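Local coordinates for methyltransferase (Streptococcus mutans, PDB 2B78), which is probably an RNA-binding methyltransferase that uses S-adenosylmethionine as methyl donor, although its substrate is not established, at residues A[197-202]-A[360-366]; A[180-184]-A[253-258]. All blocks are in the same frame, centred on the assembly; numbering follows the deposited sequence.

Contact 1 (A[197-202]-A[360-366]); sequences LDQRQV and QQLPSDF
One face of the Phe366 ring is covered by Asp198, whose CB stands over its centre, 3.6 Å from the centroid and almost on the ring normal, a CH-pi contact that suits a flat aromatic face. At the rim of the same ring, in its plane, come CB of Leu197, 3.7 Å from Phe366 CE2, and OD1 of Asp365. The guanidinium of Arg200 receives Asp365 at its edge, end-on, in a salt bridge: Arg200 NH2 to Asp365 OD1 is short and nearly straight (2.7 Å, 172°), whereas Arg200 NH1 to Asp365 OD2 is longer at 3.2 Å. The planes of the two groups stand 58° apart, and both oxygens are met from above the carboxylate plane. Arg200 gets there by an extended start and a bend at chi3 (67°), which brings the guanidinium up to the acid. Arginine suits the place by its two parallel N-H groups, aspartate by a short chain that keeps the buried charge close to the turn.

Pro363 opens a type I turn that ends at Phe366; proline suits this position, where the turn uses its carbonyl O, bonded to Phe366 N, and not the N-H it lacks. Its CD sits 3.2 Å from Asp198 O, and its CB packs 3.5 Å from Gln201 NE2. Through water, Gln201 NE2 reaches Ser364 N and Gln201 OE1 reaches Gln361 O.

The contact seats the start of helix 200-210 on the loop that follows edge strand 355-360. Asp365 has a second partner in Arg98 N of strand 96-101, and Phe88 of helix 86-90 touches both Arg200 and Asp365. Val202 touches Val380 and Gln360 touches Thr382, both of strand 379-384.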
ATOM      1  N   LEU A 197      -4.437   4.260   0.347  1.00 12.33           N
ATOM      2  CA  LEU A 197      -4.836   4.480   1.724  1.00 12.61           C
ATOM      3  C   LEU A 197      -3.726   4.311   2.742  1.00 12.02           C
ATOM      4  O   LEU A 197      -3.768   4.934   3.805  1.00 11.56           O
ATOM      5  CB  LEU A 197      -6.013   3.555   2.082  1.00 11.18           C
ATOM      6  CG  LEU A 197      -7.299   3.734   1.252  1.00 12.55           C
ATOM      7  CD1 LEU A 197      -8.346   2.731   1.716  1.00 12.26           C
ATOM      8  CD2 LEU A 197      -7.837   5.148   1.405  1.00  8.29           C
ATOM      9  N   ASP A 198      -2.734   3.478   2.438  1.00 10.81           N
ATOM     10  CA  ASP A 198      -1.651   3.274   3.395  1.00 12.76           C
ATOM     11  C   ASP A 198      -0.819   4.524   3.682  1.00 12.69           C
ATOM     12  O   ASP A 198      -0.100   4.572   4.673  1.00 15.19           O
ATOM     13  CB  ASP A 198      -0.736   2.113   2.962  1.00 13.51           C
ATOM     14  CG  ASP A 198      -0.246   2.239   1.528  1.00 14.27           C
ATOM     15  OD1 ASP A 198       0.147   3.343   1.115  1.00  9.27           O
ATOM     16  OD2 ASP A 198      -0.247   1.208   0.815  1.00 18.95           O
ATOM     17  N   GLN A 199      -0.920   5.547   2.842  1.00 11.76           N
ATOM     18  CA  GLN A 199      -0.154   6.776   3.080  1.00 12.57           C
ATOM     19  C   GLN A 199      -0.941   7.850   3.837  1.00 12.08           C
ATOM     20  O   GLN A 199      -0.551   9.033   3.867  1.00 13.88           O
ATOM     21  CB  GLN A 199       0.342   7.332   1.744  1.00 11.87           C
ATOM     22  CG  GLN A 199       1.129   6.297   0.964  1.00 11.34           C
ATOM     23  CD  GLN A 199       1.612   6.789  -0.378  1.00 14.90           C
ATOM     24  OE1 GLN A 199       0.816   7.207  -1.225  1.00 14.86           O
ATOM     25  NE2 GLN A 199       2.929   6.733  -0.591  1.00 11.50           N
ATOM     26  N   ARG A 200      -2.034   7.429   4.465  1.00 11.17           N
ATOM     27  CA  ARG A 200      -2.908   8.342   5.206  1.00  9.04           C
ATOM     28  C   ARG A 200      -2.222   9.195   6.257  1.00  8.69           C
ATOM     29  O   ARG A 200      -2.537  10.370   6.411  1.00  9.89           O
ATOM     30  CB  ARG A 200      -4.030   7.562   5.891  1.00  8.10           C
ATOM     31  CG  ARG A 200      -4.917   8.429   6.788  1.00  6.69           C
ATOM     32  CD  ARG A 200      -6.105   7.642   7.325  1.00  5.65           C
ATOM     33  NE  ARG A 200      -5.678   6.595   8.242  1.00  8.76           N
ATOM     34  CZ  ARG A 200      -5.577   5.302   7.945  1.00  6.68           C
ATOM     35  NH1 ARG A 200      -5.876   4.854   6.737  1.00  6.71           N
ATOM     36  NH2 ARG A 200      -5.160   4.456   8.873  1.00 10.14           N
ATOM     37  N   GLN A 201      -1.298   8.608   7.002  1.00  9.85           N
ATOM     38  CA  GLN A 201      -0.644   9.367   8.056  1.00 11.25           C
ATOM     39  C   GLN A 201       0.386  10.346   7.499  1.00 11.41           C
ATOM     40  O   GLN A 201       0.711  11.334   8.144  1.00 13.01           O
ATOM     41  CB  GLN A 201      -0.044   8.402   9.087  1.00  9.82           C
ATOM     42  CG  GLN A 201      -1.113   7.418   9.601  1.00 11.53           C
ATOM     43  CD  GLN A 201      -0.648   6.539  10.741  1.00 12.25           C
ATOM     44  OE1 GLN A 201       0.548   6.410  11.003  1.00 12.28           O
ATOM     45  NE2 GLN A 201      -1.600   5.907  11.416  1.00 11.77           N
ATOM     46  N   VAL A 202       0.878  10.092   6.290  1.00 12.45           N
ATOM     47  CA  VAL A 202       1.839  11.004   5.675  1.00 13.67           C
ATOM     48  C   VAL A 202       1.041  12.216   5.200  1.00 12.84           C
ATOM     49  O   VAL A 202       1.479  13.363   5.351  1.00 11.37           O
ATOM     50  CB  VAL A 202       2.561  10.365   4.464  1.00 14.01           C
ATOM     51  CG1 VAL A 202       3.595  11.336   3.920  1.00 14.98           C
ATOM     52  CG2 VAL A 202       3.239   9.061   4.874  1.00 14.16           C
ATOM     53  N   GLN A 360       8.127   6.631   8.696  1.00 18.20           N
ATOM     54  CA  GLN A 360       6.749   6.216   8.934  1.00 17.72           C
ATOM     55  C   GLN A 360       6.528   4.984   8.079  1.00 16.14           C
ATOM     56  O   GLN A 360       7.078   4.868   6.983  1.00 18.17           O
ATOM     57  CB  GLN A 360       5.762   7.315   8.511  1.00 18.69           C
ATOM     58  CG  GLN A 360       5.963   8.656   9.205  1.00 20.16           C
ATOM     59  CD  GLN A 360       5.104   9.764   8.610  1.00 21.54           C
ATOM     60  OE1 GLN A 360       3.887   9.799   8.800  1.00 21.85           O
ATOM     61  NE2 GLN A 360       5.740  10.673   7.876  1.00 20.80           N
ATOM     62  N   GLN A 361       5.740   4.048   8.579  1.00 15.23           N
ATOM     63  CA  GLN A 361       5.454   2.849   7.813  1.00 14.08           C
ATOM     64  C   GLN A 361       3.951   2.610   7.826  1.00 13.06           C
ATOM     65  O   GLN A 361       3.185   3.550   8.043  1.00 13.94           O
ATOM     66  CB  GLN A 361       6.241   1.655   8.365  1.00 12.32           C
ATOM     67  CG  GLN A 361       7.762   1.891   8.307  1.00 10.13           C
ATOM     68  CD  GLN A 361       8.584   0.616   8.352  1.00  9.97           C
ATOM     69  OE1 GLN A 361       8.623  -0.154   7.384  1.00 11.14           O
ATOM     70  NE2 GLN A 361       9.249   0.385   9.475  1.00  8.41           N
ATOM     71  N   LEU A 362       3.522   1.377   7.600  1.00 12.48           N
ATOM     72  CA  LEU A 362       2.090   1.100   7.534  1.00 12.75           C
ATOM     73  C   LEU A 362       1.282   1.494   8.755  1.00 13.89           C
ATOM     74  O   LEU A 362       1.704   1.292   9.900  1.00 13.66           O
ATOM     75  CB  LEU A 362       1.840  -0.383   7.228  1.00  9.12           C
ATOM     76  CG  LEU A 362       2.291  -0.901   5.856  1.00  8.77           C
ATOM     77  CD1 LEU A 362       2.016  -2.380   5.794  1.00  2.80           C
ATOM     78  CD2 LEU A 362       1.568  -0.166   4.718  1.00  5.77           C
ATOM     79  N   PRO A 363       0.103   2.089   8.520  1.00 14.44           N
ATOM     80  CA  PRO A 363      -0.802   2.517   9.589  1.00 13.80           C
ATOM     81  C   PRO A 363      -1.528   1.270  10.114  1.00 14.16           C
ATOM     82  O   PRO A 363      -1.593   0.248   9.421  1.00 13.85           O
ATOM     83  CB  PRO A 363      -1.702   3.531   8.883  1.00 13.70           C
ATOM     84  CG  PRO A 363      -1.772   2.989   7.494  1.00 15.82           C
ATOM     85  CD  PRO A 363      -0.335   2.623   7.217  1.00 14.58           C
ATOM     86  N   SER A 364      -2.057   1.350  11.336  1.00 14.45           N
ATOM     87  CA  SER A 364      -2.716   0.215  11.991  1.00 16.06           C
ATOM     88  C   SER A 364      -3.757  -0.589  11.214  1.00 15.91           C
ATOM     89  O   SER A 364      -3.932  -1.793  11.475  1.00 15.60           O
ATOM     90  CB  SER A 364      -3.338   0.678  13.306  1.00 17.63           C
ATOM     91  OG  SER A 364      -4.374   1.603  13.050  1.00 20.03           O
ATOM     92  N   ASP A 365      -4.461   0.050  10.284  1.00 14.84           N
ATOM     93  CA  ASP A 365      -5.463  -0.677   9.508  1.00 15.40           C
ATOM     94  C   ASP A 365      -4.797  -1.597   8.498  1.00 15.60           C
ATOM     95  O   ASP A 365      -5.351  -2.630   8.129  1.00 16.30           O
ATOM     96  CB  ASP A 365      -6.456   0.282   8.831  1.00 14.53           C
ATOM     97  CG  ASP A 365      -5.785   1.340   7.985  1.00 15.18           C
ATOM     98  OD1 ASP A 365      -4.734   1.863   8.402  1.00 15.08           O
ATOM     99  OD2 ASP A 365      -6.337   1.670   6.909  1.00 13.84           O
ATOM    100  N   PHE A 366      -3.611  -1.224   8.035  1.00 16.38           N
ATOM    101  CA  PHE A 366      -2.870  -2.091   7.124  1.00 15.67           C
ATOM    102  C   PHE A 366      -2.044  -2.945   8.086  1.00 17.13           C
ATOM    103  O   PHE A 366      -0.817  -2.831   8.154  1.00 18.67           O
ATOM    104  CB  PHE A 366      -1.969  -1.258   6.206  1.00 14.74           C
ATOM    105  CG  PHE A 366      -2.693  -0.666   5.021  1.00 12.21           C
ATOM    106  CD1 PHE A 366      -2.532  -1.217   3.753  1.00 12.05           C
ATOM    107  CD2 PHE A 366      -3.540   0.428   5.176  1.00 11.55           C
ATOM    108  CE1 PHE A 366      -3.204  -0.684   2.654  1.00 10.49           C
ATOM    109  CE2 PHE A 366      -4.220   0.971   4.085  1.00  7.82           C
ATOM    110  CZ  PHE A 366      -4.049   0.411   2.819  1.00 10.50           C
TER
HETATM  111  O   HOH W   1      -1.490   3.629  13.046  1.00 24.94           O
HETATM  112  O   HOH W   2       2.664   6.181   8.617  1.00 38.62           O

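Contact 2 (A[180-184]-A[253-258]); sequences GISYN and AHFEAN
His254 NE2 donates to the backbone carbonyl of Asn184, a bond of 3.1 Å from NE2 to O that is bent at the hydrogen (142°), with the donor tilted from the carbonyl plane. The helix side chain thus bonds to a main-chain acceptor of the strand. Histidine suits the place because its flat ring offers an N-H to the carbonyl and a face to Tyr183; a second donation, from ND1 to Thr223 O, is weak and would require a protonated imidazole. The first torsion of His254 turns CG away from the carbonyl carbon, and the ring then reaches the strand.

Tyr183 meets this imidazole in a T-shaped pair: the edge of the phenol ring, through CD1, points at the histidine face. The centroids are 5.5 Å apart and the planes 76° from each other.

On the rest of the interface small side chains let the backbones come close. Ala253 CB lies 3.4 Å from Asn184 CB, and Ala257 CB is 3.8 Å from Ser182 CB; methyl groups one turn apart on the helix thereby meet alternate residues of the strand. Asn258, just past the helix end, sets its amide beside the main chain of Ser182.

The axes of segments 181-184 and 253-257 approach to 6.8 Å at 147°, roughly antiparallel. Tyr183 continues inward onto helices 200-210 and 225-232. The contact packs the two-stranded hairpin 174-185 against helix 247-257 of the Rossmann-like methyltransferase fold; Asp242 and Arg246, just before this helix, bind S-adenosyl-L-homocysteine, and the side chain of Arg246 is about 9 Å from that of Asn184.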
ATOM      1  N   GLY A 180     -10.445  14.046   7.466  1.00 11.34           N
ATOM      2  CA  GLY A 180     -11.336  15.187   7.361  1.00 10.70           C
ATOM      3  C   GLY A 180     -11.357  15.960   6.059  1.00 10.24           C
ATOM      4  O   GLY A 180     -12.012  16.997   5.986  1.00 13.11           O
ATOM      5  N   ILE A 181     -10.636  15.503   5.042  1.00 11.24           N
ATOM      6  CA  ILE A 181     -10.667  16.192   3.750  1.00 12.74           C
ATOM      7  C   ILE A 181     -11.119  15.194   2.681  1.00 14.52           C
ATOM      8  O   ILE A 181     -11.047  13.969   2.881  1.00 13.20           O
ATOM      9  CB  ILE A 181      -9.305  16.846   3.385  1.00 11.86           C
ATOM     10  CG1 ILE A 181      -8.272  15.794   3.019  1.00 11.63           C
ATOM     11  CG2 ILE A 181      -8.802  17.692   4.572  1.00  9.86           C
ATOM     12  CD1 ILE A 181      -7.060  16.392   2.305  1.00 11.17           C
ATOM     13  N   SER A 182     -11.612  15.706   1.557  1.00 15.53           N
ATOM     14  CA  SER A 182     -12.135  14.846   0.493  1.00 15.51           C
ATOM     15  C   SER A 182     -11.139  14.411  -0.562  1.00 16.79           C
ATOM     16  O   SER A 182     -10.214  15.149  -0.902  1.00 17.37           O
ATOM     17  CB  SER A 182     -13.311  15.542  -0.207  1.00 15.18           C
ATOM     18  OG  SER A 182     -14.354  15.829   0.709  1.00 15.43           O
ATOM     19  N   TYR A 183     -11.358  13.205  -1.087  1.00 16.95           N
ATOM     20  CA  TYR A 183     -10.530  12.626  -2.135  1.00 16.30           C
ATOM     21  C   TYR A 183     -11.456  11.896  -3.109  1.00 15.18           C
ATOM     22  O   TYR A 183     -12.398  11.220  -2.691  1.00 15.93           O
ATOM     23  CB  TYR A 183      -9.544  11.612  -1.551  1.00 17.55           C
ATOM     24  CG  TYR A 183      -8.468  12.219  -0.684  1.00 17.93           C
ATOM     25  CD1 TYR A 183      -7.350  12.823  -1.252  1.00 17.99           C
ATOM     26  CD2 TYR A 183      -8.577  12.198   0.700  1.00 18.78           C
ATOM     27  CE1 TYR A 183      -6.353  13.399  -0.456  1.00 16.96           C
ATOM     28  CE2 TYR A 183      -7.590  12.771   1.506  1.00 19.75           C
ATOM     29  CZ  TYR A 183      -6.482  13.368   0.916  1.00 17.29           C
ATOM     30  OH  TYR A 183      -5.502  13.918   1.709  1.00 16.17           O
ATOM     31  N   ASN A 184     -11.171  12.038  -4.397  1.00 13.27           N
ATOM     32  CA  ASN A 184     -11.944  11.411  -5.463  1.00 12.85           C
ATOM     33  C   ASN A 184     -11.380  10.019  -5.766  1.00 12.71           C
ATOM     34  O   ASN A 184     -10.191   9.865  -6.059  1.00 11.96           O
ATOM     35  CB  ASN A 184     -11.901  12.301  -6.717  1.00 12.92           C
ATOM     36  CG  ASN A 184     -12.571  11.661  -7.927  1.00 13.75           C
ATOM     37  OD1 ASN A 184     -11.932  10.953  -8.712  1.00 15.92           O
ATOM     38  ND2 ASN A 184     -13.865  11.905  -8.084  1.00 11.28           N
ATOM     39  N   ALA A 253      -9.835  16.533  -9.587  1.00 12.74           N
ATOM     40  CA  ALA A 253     -10.992  16.081  -8.829  1.00 13.45           C
ATOM     41  C   ALA A 253     -10.846  16.266  -7.324  1.00 12.48           C
ATOM     42  O   ALA A 253     -11.821  16.582  -6.652  1.00 14.05           O
ATOM     43  CB  ALA A 253     -11.281  14.631  -9.141  1.00 13.64           C
ATOM     44  N   HIS A 254      -9.647  16.052  -6.794  1.00 12.52           N
ATOM     45  CA  HIS A 254      -9.413  16.217  -5.356  1.00 11.73           C
ATOM     46  C   HIS A 254      -9.449  17.701  -4.992  1.00 11.34           C
ATOM     47  O   HIS A 254     -10.072  18.104  -4.004  1.00 12.03           O
ATOM     48  CB  HIS A 254      -8.037  15.665  -4.966  1.00 11.49           C
ATOM     49  CG  HIS A 254      -7.874  14.198  -5.203  1.00 11.33           C
ATOM     50  ND1 HIS A 254      -6.675  13.639  -5.595  1.00 13.21           N
ATOM     51  CD2 HIS A 254      -8.739  13.169  -5.062  1.00 10.66           C
ATOM     52  CE1 HIS A 254      -6.811  12.328  -5.686  1.00 13.24           C
ATOM     53  NE2 HIS A 254      -8.056  12.018  -5.365  1.00 13.86           N
ATOM     54  N   PHE A 255      -8.765  18.511  -5.793  1.00 11.67           N
ATOM     55  CA  PHE A 255      -8.705  19.942  -5.548  1.00 12.59           C
ATOM     56  C   PHE A 255     -10.091  20.561  -5.602  1.00 14.06           C
ATOM     57  O   PHE A 255     -10.420  21.418  -4.786  1.00 13.88           O
ATOM     58  CB  PHE A 255      -7.771  20.616  -6.563  1.00 11.93           C
ATOM     59  CG  PHE A 255      -6.307  20.486  -6.216  1.00 10.52           C
ATOM     60  CD1 PHE A 255      -5.718  21.343  -5.288  1.00 10.39           C
ATOM     61  CD2 PHE A 255      -5.529  19.491  -6.796  1.00 12.20           C
ATOM     62  CE1 PHE A 255      -4.364  21.208  -4.942  1.00 11.87           C
ATOM     63  CE2 PHE A 255      -4.175  19.344  -6.460  1.00 12.14           C
ATOM     64  CZ  PHE A 255      -3.593  20.206  -5.531  1.00 12.56           C
ATOM     65  N   GLU A 256     -10.900  20.105  -6.556  1.00 15.86           N
ATOM     66  CA  GLU A 256     -12.263  20.596  -6.721  1.00 17.40           C
ATOM     67  C   GLU A 256     -13.135  20.216  -5.518  1.00 15.77           C
ATOM     68  O   GLU A 256     -13.922  21.028  -5.022  1.00 14.35           O
ATOM     69  CB  GLU A 256     -12.860  20.013  -8.007  1.00 21.55           C
ATOM     70  CG  GLU A 256     -14.341  20.321  -8.243  1.00 29.80           C
ATOM     71  CD  GLU A 256     -14.629  21.815  -8.332  1.00 35.89           C
ATOM     72  OE1 GLU A 256     -13.933  22.516  -9.099  1.00 37.50           O
ATOM     73  OE2 GLU A 256     -15.558  22.289  -7.642  1.00 38.59           O
ATOM     74  N   ALA A 257     -12.982  18.980  -5.052  1.00 15.01           N
ATOM     75  CA  ALA A 257     -13.764  18.468  -3.921  1.00 14.68           C
ATOM     76  C   ALA A 257     -13.510  19.271  -2.665  1.00 14.41           C
ATOM     77  O   ALA A 257     -14.370  19.348  -1.786  1.00 17.19           O
ATOM     78  CB  ALA A 257     -13.420  17.011  -3.668  1.00 13.07           C
ATOM     79  N   ASN A 258     -12.322  19.865  -2.574  1.00 14.28           N
ATOM     80  CA  ASN A 258     -11.958  20.659  -1.409  1.00 12.93           C
ATOM     81  C   ASN A 258     -12.043  22.155  -1.682  1.00 13.35           C
ATOM     82  O   ASN A 258     -11.543  22.971  -0.909  1.00 13.68           O
ATOM     83  CB  ASN A 258     -10.560  20.262  -0.942  1.00 12.94           C
ATOM     84  CG  ASN A 258     -10.498  18.816  -0.487  1.00 13.22           C
ATOM     85  OD1 ASN A 258      -9.900  17.964  -1.149  1.00 14.19           O
ATOM     86  ND2 ASN A 258     -11.135  18.528   0.647  1.00 11.04           N
TER

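How the contacts relate
From the N terminus the chain first reaches strand 181-185, the opening half of contact 2, and soon afterwards the start of helix 200-210, the opening half of contact 1. It then runs through the first strands and helices of the methyltransferase core before 253-258 returns to the hairpin and closes contact 2. Contact 1 closes much later, at 360-366, after the remaining parallel strands. The segments alternate, so the two closures cross and neither nests within the other. Their centres are 19 Å apart and they do not touch. Contact 2 ties the hairpin to helix 247-257, while contact 1 joins helix 200-210 to the loop between edge strand 355-360 and strand 379-384, the one reversed strand of the seven-stranded sheet.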